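Local coordinates for ribosomal protein uL16 3-hydroxylase (Escherichia coli, PDB 4CCL) that catalyses the iron- and 2-oxoglutarate-dependent hydroxylation of an arginine in ribosomal protein uL16, working as a homodimer, at residues S114-G119 with G189-N194; V86-E91 with S273-E278. All coordinates share one frame; numbering follows the deposited sequence. Where two conformers were deposited one is given.

Interactions 1 and 2 illustrate how the chemistry of a contact follows its place in the fold. Interaction 1 links an edge of the small sheet, at the end of strand 187-191, to strand 108-116 of the large one within the JmjC region; it mixes buried and exposed residues and relies on backbone and van der Waals contact beside the anion pocket. Interaction 2 is a smaller surface contact, although nearer the middle of the chain, and joins helix 86-89 to the loop after helix 263-272, mainly through His88 with Trp89 beside it. The segments differ, their centres about 25 Å apart, but strand 108-116 serves both, through its end at interaction 1 and through Asp110 at interaction 2.

Interaction 1: S114-G119 with G189-N194; sequences SFSVPG and GYALEN. With SO4 (sulfate ion), chain L.
The ring of Pro118 overlaps the turn that follows strand 187-191, its CG lying 3.2 Å from Leu192 O and its CD beside the amide of Asn194. The methyl of Ala191 points toward segment 114-119, where its CB meets Ser116 OG at 3.3 Å. That hydroxyl sits between the backbone N and the carbonyl carbon (chi1 50°), a rotation that brings it against the methyl. Asn194 spans Phe115, Val117 and Pro118: ND2 comes to the edge of the Phe115 ring, 4.0 Å from CZ, with amide and ring planes 72° apart, while OD1 lies alongside Val117. One direct hydrogen bond ties the two backbones, from Gly119 N to Ala191 O (3.0 Å, nearly straight). The contact thus joins the two sheets of the double-stranded beta-helix of the JmjC fold. Deeper in, Ser114 OG donates to O1 of a sulfate at 2.8 Å, and Arg140 NH1 binds the same ion. Both residues are inferred to bind substrate, so the sulfate, probably from the crystallisation liquor, is consistent with a pocket for a carboxylate of 2-oxoglutarate. Mostly carbon-to-oxygen contacts and one main-chain bond join the segments, leaving the charged chemistry to the anion site.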
loop_
_atom_site.group_PDB
_atom_site.type_symbol
_atom_site.label_atom_id
_atom_site.label_comp_id
_atom_site.label_asym_id
_atom_site.label_seq_id
_atom_site.Cartn_x
_atom_site.Cartn_y
_atom_site.Cartn_z
ATOM N N SER B 114 2.514 -19.857 29.224
ATOM C CA SER B 114 3.705 -20.691 29.139
ATOM C C SER B 114 3.816 -21.631 30.336
ATOM O O SER B 114 3.624 -21.219 31.479
ATOM C CB SER B 114 4.972 -19.838 29.016
ATOM O OG SER B 114 5.268 -19.170 30.231
ATOM N N PHE B 115 4.114 -22.898 30.065
ATOM C CA PHE B 115 4.441 -23.847 31.122
ATOM C C PHE B 115 5.914 -24.198 31.035
ATOM O O PHE B 115 6.392 -24.633 29.991
ATOM C CB PHE B 115 3.599 -25.122 31.016
ATOM C CG PHE B 115 4.069 -26.235 31.919
ATOM C CD1 PHE B 115 3.818 -26.195 33.281
ATOM C CD2 PHE B 115 4.759 -27.319 31.402
ATOM C CE1 PHE B 115 4.249 -27.214 34.111
ATOM C CE2 PHE B 115 5.191 -28.342 32.227
ATOM C CZ PHE B 115 4.936 -28.289 33.583
ATOM N N SER B 116 6.637 -24.011 32.133
ATOM C CA SER B 116 8.065 -24.294 32.140
ATOM C C SER B 116 8.506 -25.183 33.303
ATOM O O SER B 116 8.146 -24.949 34.454
ATOM C CB SER B 116 8.869 -22.989 32.132
ATOM O OG SER B 116 8.411 -22.100 33.136
ATOM N N VAL B 117 9.289 -26.207 32.985
ATOM C CA VAL B 117 9.958 -27.026 33.987
ATOM C C VAL B 117 11.210 -26.251 34.408
ATOM O O VAL B 117 11.599 -25.318 33.708
ATOM C CB VAL B 117 10.337 -28.392 33.393
ATOM C CG1 VAL B 117 9.088 -29.135 32.953
ATOM C CG2 VAL B 117 11.289 -28.208 32.232
ATOM N N PRO B 118 11.831 -26.611 35.550
ATOM C CA PRO B 118 12.979 -25.837 36.048
ATOM C C PRO B 118 14.074 -25.610 35.008
ATOM O O PRO B 118 14.484 -26.541 34.318
ATOM C CB PRO B 118 13.515 -26.714 37.180
ATOM C CG PRO B 118 12.317 -27.400 37.703
ATOM C CD PRO B 118 11.416 -27.642 36.520
ATOM N N GLY B 119 14.535 -24.367 34.907
ATOM C CA GLY B 119 15.496 -23.983 33.891
ATOM C C GLY B 119 14.828 -23.604 32.581
ATOM O O GLY B 119 15.443 -22.976 31.719
ATOM N N GLY B 189 13.079 -14.667 32.067
ATOM C CA GLY B 189 12.631 -15.362 33.250
ATOM C C GLY B 189 12.660 -16.855 33.057
ATOM O O GLY B 189 12.534 -17.349 31.937
ATOM N N TYR B 190 12.800 -17.578 34.160
ATOM C CA TYR B 190 12.944 -19.024 34.081
ATOM C C TYR B 190 12.396 -19.715 35.320
ATOM O O TYR B 190 12.423 -19.163 36.417
ATOM C CB TYR B 190 14.401 -19.428 33.807
ATOM C CG TYR B 190 15.380 -19.148 34.930
ATOM C CD1 TYR B 190 15.564 -20.062 35.960
ATOM C CD2 TYR B 190 16.138 -17.981 34.947
ATOM C CE1 TYR B 190 16.460 -19.818 36.983
ATOM C CE2 TYR B 190 17.041 -17.729 35.968
ATOM C CZ TYR B 190 17.195 -18.651 36.984
ATOM O OH TYR B 190 18.088 -18.413 38.003
ATOM N N ALA B 191 11.891 -20.928 35.132
ATOM C CA ALA B 191 11.227 -21.652 36.203
ATOM C C ALA B 191 12.200 -22.135 37.272
ATOM O O ALA B 191 13.293 -22.610 36.968
ATOM C CB ALA B 191 10.436 -22.822 35.637
ATOM N N LEU B 192 11.795 -21.984 38.528
ATOM C CA LEU B 192 12.486 -22.609 39.644
ATOM C C LEU B 192 11.751 -23.916 39.923
ATOM O O LEU B 192 12.324 -24.999 39.785
ATOM C CB LEU B 192 12.498 -21.685 40.862
ATOM C CG LEU B 192 13.207 -20.347 40.625
ATOM C CD1 LEU B 192 13.388 -19.577 41.927
ATOM C CD2 LEU B 192 14.545 -20.563 39.936
ATOM N N GLU B 193 10.489 -23.804 40.324
ATOM C CA GLU B 193 9.624 -24.972 40.376
ATOM C C GLU B 193 8.836 -25.034 39.071
ATOM O O GLU B 193 8.997 -24.169 38.211
ATOM C CB GLU B 193 8.693 -24.922 41.590
ATOM C CG GLU B 193 9.395 -25.147 42.927
ATOM C CD GLU B 193 9.710 -23.852 43.653
ATOM O OE1 GLU B 193 8.761 -23.198 44.138
ATOM O OE2 GLU B 193 10.903 -23.489 43.740
ATOM N N ASN B 194 8.011 -26.065 38.900
ATOM C CA ASN B 194 7.193 -26.190 37.697
ATOM C C ASN B 194 6.235 -25.012 37.636
ATOM O O ASN B 194 5.477 -24.776 38.573
ATOM C CB ASN B 194 6.392 -27.492 37.724
ATOM C CG ASN B 194 7.103 -28.637 37.031
ATOM O OD1 ASN B 194 8.243 -28.508 36.588
ATOM N ND2 ASN B 194 6.424 -29.776 36.936
HETATM S S SO4 L . 7.343 -16.528 29.087
HETATM O O1 SO4 L . 6.101 -16.558 29.854
HETATM O O2 SO4 L . 7.452 -15.260 28.369
HETATM O O3 SO4 L . 8.483 -16.654 29.988
HETATM O O4 SO4 L . 7.335 -17.636 28.137
#

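Interaction 2: V86-E91 with S273-E278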
loop_
_atom_site.group_PDB
_atom_site.type_symbol
_atom_site.label_atom_id
_atom_site.label_comp_id
_atom_site.label_asym_id
_atom_site.label_seq_id
_atom_site.Cartn_x
_atom_site.Cartn_y
_atom_site.Cartn_z
ATOM N N VAL B 86 -4.806 -18.253 24.301
ATOM C CA VAL B 86 -5.579 -19.294 24.974
ATOM C C VAL B 86 -7.012 -18.825 25.230
ATOM O O VAL B 86 -7.951 -19.627 25.224
ATOM C CB VAL B 86 -4.908 -19.716 26.302
ATOM C CG1 VAL B 86 -5.771 -20.716 27.065
ATOM C CG2 VAL B 86 -3.537 -20.303 26.033
ATOM N N ASN B 87 -7.180 -17.516 25.407
ATOM C CA ASN B 87 -8.495 -16.941 25.673
ATOM C C ASN B 87 -9.494 -17.196 24.544
ATOM O O ASN B 87 -10.700 -17.014 24.716
ATOM C CB ASN B 87 -8.385 -15.440 25.963
ATOM C CG ASN B 87 -7.611 -14.695 24.895
ATOM O OD1 ASN B 87 -6.484 -15.059 24.562
ATOM N ND2 ASN B 87 -8.217 -13.651 24.345
ATOM N N HIS B 88 -8.983 -17.610 23.389
ATOM C CA HIS B 88 -9.835 -18.008 22.276
ATOM C C HIS B 88 -10.472 -19.372 22.540
ATOM O O HIS B 88 -11.676 -19.548 22.355
ATOM C CB HIS B 88 -9.042 -18.037 20.963
ATOM C CG HIS B 88 -8.566 -16.691 20.504
ATOM N ND1 HIS B 88 -8.089 -16.463 19.235
ATOM C CD2 HIS B 88 -8.494 -15.502 21.155
ATOM C CE1 HIS B 88 -7.742 -15.192 19.118
ATOM N NE2 HIS B 88 -7.978 -14.589 20.266
ATOM N N TRP B 89 -9.656 -20.336 22.963
ATOM C CA TRP B 89 -10.114 -21.717 23.106
ATOM C C TRP B 89 -10.546 -22.135 24.518
ATOM O O TRP B 89 -11.038 -23.247 24.710
ATOM C CB TRP B 89 -9.017 -22.656 22.601
ATOM C CG TRP B 89 -8.222 -22.048 21.485
ATOM C CD1 TRP B 89 -7.066 -21.327 21.595
ATOM C CD2 TRP B 89 -8.535 -22.088 20.095
ATOM N NE1 TRP B 89 -6.638 -20.923 20.355
ATOM C CE2 TRP B 89 -7.531 -21.381 19.405
ATOM C CE3 TRP B 89 -9.574 -22.659 19.345
ATOM C CZ2 TRP B 89 -7.520 -21.225 18.027
ATOM C CZ3 TRP B 89 -9.569 -22.508 17.972
ATOM C CH2 TRP B 89 -8.551 -21.795 17.327
ATOM N N HIS B 90 -10.367 -21.248 25.494
ATOM C CA HIS B 90 -10.688 -21.556 26.890
ATOM C C HIS B 90 -11.401 -20.376 27.558
ATOM O O HIS B 90 -10.839 -19.286 27.647
ATOM C CB HIS B 90 -9.402 -21.899 27.653
ATOM C CG HIS B 90 -9.608 -22.785 28.842
ATOM N ND1 HIS B 90 -9.426 -22.351 30.138
ATOM C CD2 HIS B 90 -9.955 -24.093 28.933
ATOM C CE1 HIS B 90 -9.665 -23.343 30.975
ATOM N NE2 HIS B 90 -9.987 -24.414 30.266
ATOM N N GLU B 91 -12.629 -20.591 28.025
ATOM C CA GLU B 91 -13.397 -19.529 28.694
ATOM C C GLU B 91 -12.821 -19.083 30.054
ATOM O O GLU B 91 -12.690 -17.873 30.307
ATOM C CB GLU B 91 -14.888 -19.893 28.830
ATOM C CG GLU B 91 -15.707 -19.832 27.550
ATOM C CD GLU B 91 -17.202 -19.972 27.817
ATOM O OE1 GLU B 91 -17.661 -19.508 28.882
ATOM O OE2 GLU B 91 -17.914 -20.549 26.966
ATOM N N SER B 273 -10.332 -3.936 14.631
ATOM C CA SER B 273 -11.292 -4.886 15.190
ATOM C C SER B 273 -10.945 -6.337 14.848
ATOM O O SER B 273 -11.588 -7.267 15.335
ATOM C CB SER B 273 -12.719 -4.552 14.741
ATOM O OG SER B 273 -12.790 -4.369 13.338
ATOM N N GLN B 274 -9.925 -6.520 14.017
ATOM C CA GLN B 274 -9.444 -7.853 13.662
ATOM C C GLN B 274 -8.405 -8.355 14.666
ATOM O O GLN B 274 -7.575 -7.586 15.153
ATOM C CB GLN B 274 -8.862 -7.855 12.247
ATOM C CG GLN B 274 -9.716 -8.592 11.227
ATOM C CD GLN B 274 -9.476 -8.114 9.807
ATOM O OE1 GLN B 274 -9.382 -8.916 8.878
ATOM N NE2 GLN B 274 -9.386 -6.800 9.631
ATOM N N SER B 275 -8.461 -9.647 14.974
ATOM C CA SER B 275 -7.535 -10.255 15.927
ATOM C C SER B 275 -6.254 -10.752 15.257
ATOM O O SER B 275 -6.287 -11.267 14.138
ATOM C CB SER B 275 -8.216 -11.402 16.679
ATOM O OG SER B 275 -7.329 -12.010 17.600
ATOM N N ARG B 276 -5.131 -10.600 15.952
ATOM C CA ARG B 276 -3.837 -11.040 15.437
ATOM C C ARG B 276 -3.695 -12.561 15.435
ATOM O O ARG B 276 -2.776 -13.101 14.818
ATOM C CB ARG B 276 -2.693 -10.402 16.232
ATOM C CG ARG B 276 -2.467 -8.925 15.928
ATOM C CD ARG B 276 -1.404 -8.306 16.833
ATOM N NE ARG B 276 -0.066 -8.844 16.594
ATOM C CZ ARG B 276 0.529 -9.746 17.369
ATOM N NH1 ARG B 276 -0.094 -10.219 18.440
ATOM N NH2 ARG B 276 1.749 -10.174 17.074
ATOM N N HIS B 277 -4.601 -13.249 16.123
ATOM C CA HIS B 277 -4.592 -14.709 16.142
ATOM C C HIS B 277 -5.922 -15.278 15.656
ATOM O O HIS B 277 -6.942 -14.588 15.660
ATOM C CB HIS B 277 -4.280 -15.234 17.544
ATOM C CG HIS B 277 -3.008 -14.695 18.123
ATOM N ND1 HIS B 277 -2.994 -13.698 19.077
ATOM C CD2 HIS B 277 -1.718 -15.009 17.883
ATOM C CE1 HIS B 277 -1.743 -13.425 19.399
ATOM N NE2 HIS B 277 -0.947 -14.203 18.692
ATOM N N GLU B 278 -5.902 -16.542 15.245
ATOM C CA GLU B 278 -7.092 -17.199 14.716
ATOM C C GLU B 278 -8.163 -17.397 15.789
ATOM O O GLU B 278 -7.902 -17.962 16.853
ATOM C CB GLU B 278 -6.713 -18.543 14.089
ATOM C CG GLU B 278 -7.885 -19.303 13.491
ATOM C CD GLU B 278 -7.449 -20.504 12.674
ATOM O OE1 GLU B 278 -6.941 -21.480 13.268
ATOM O OE2 GLU B 278 -7.617 -20.471 11.436
#
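His88 presents the edge of its imidazole to segment 273-278, so that a short, weakly bonded helical turn next to the JmjC beta-helix meets a loop of the winged-helix region. CG stands anti to the carbonyl carbon (chi1 -66°), which carries the ring out toward that loop. ND1 donates to Glu278 O at 2.8 Å with an N-H...O angle of 162°; the oxygen lies close to the imidazole plane, yet the nitrogen stands well above the plane of the carbonyl, 53° out of it. Along the same edge, CE1 faces Ser275 OG at 3.5 Å and touches CB of His277, whose ring turns away. That ring is hydrogen-bonded through ND1 to Asp110 OD2, and His88 NE2 makes a weak hydrogen bond to OD1 of the same carboxylate. Asp110 therefore serves both sides of the contact, and with an oxygen at each nitrogen its negative charge might favour a protonated His88. A leucine in place of His88 would probably leave Glu278 O without its donor from this helical turn and Asp110 without one of its weaker partners. The Trp89 indole comes up from the neighbouring position, one face against CB of His88, and approaches the same acceptor obliquely, with CZ2 3.5 Å from Glu278 O.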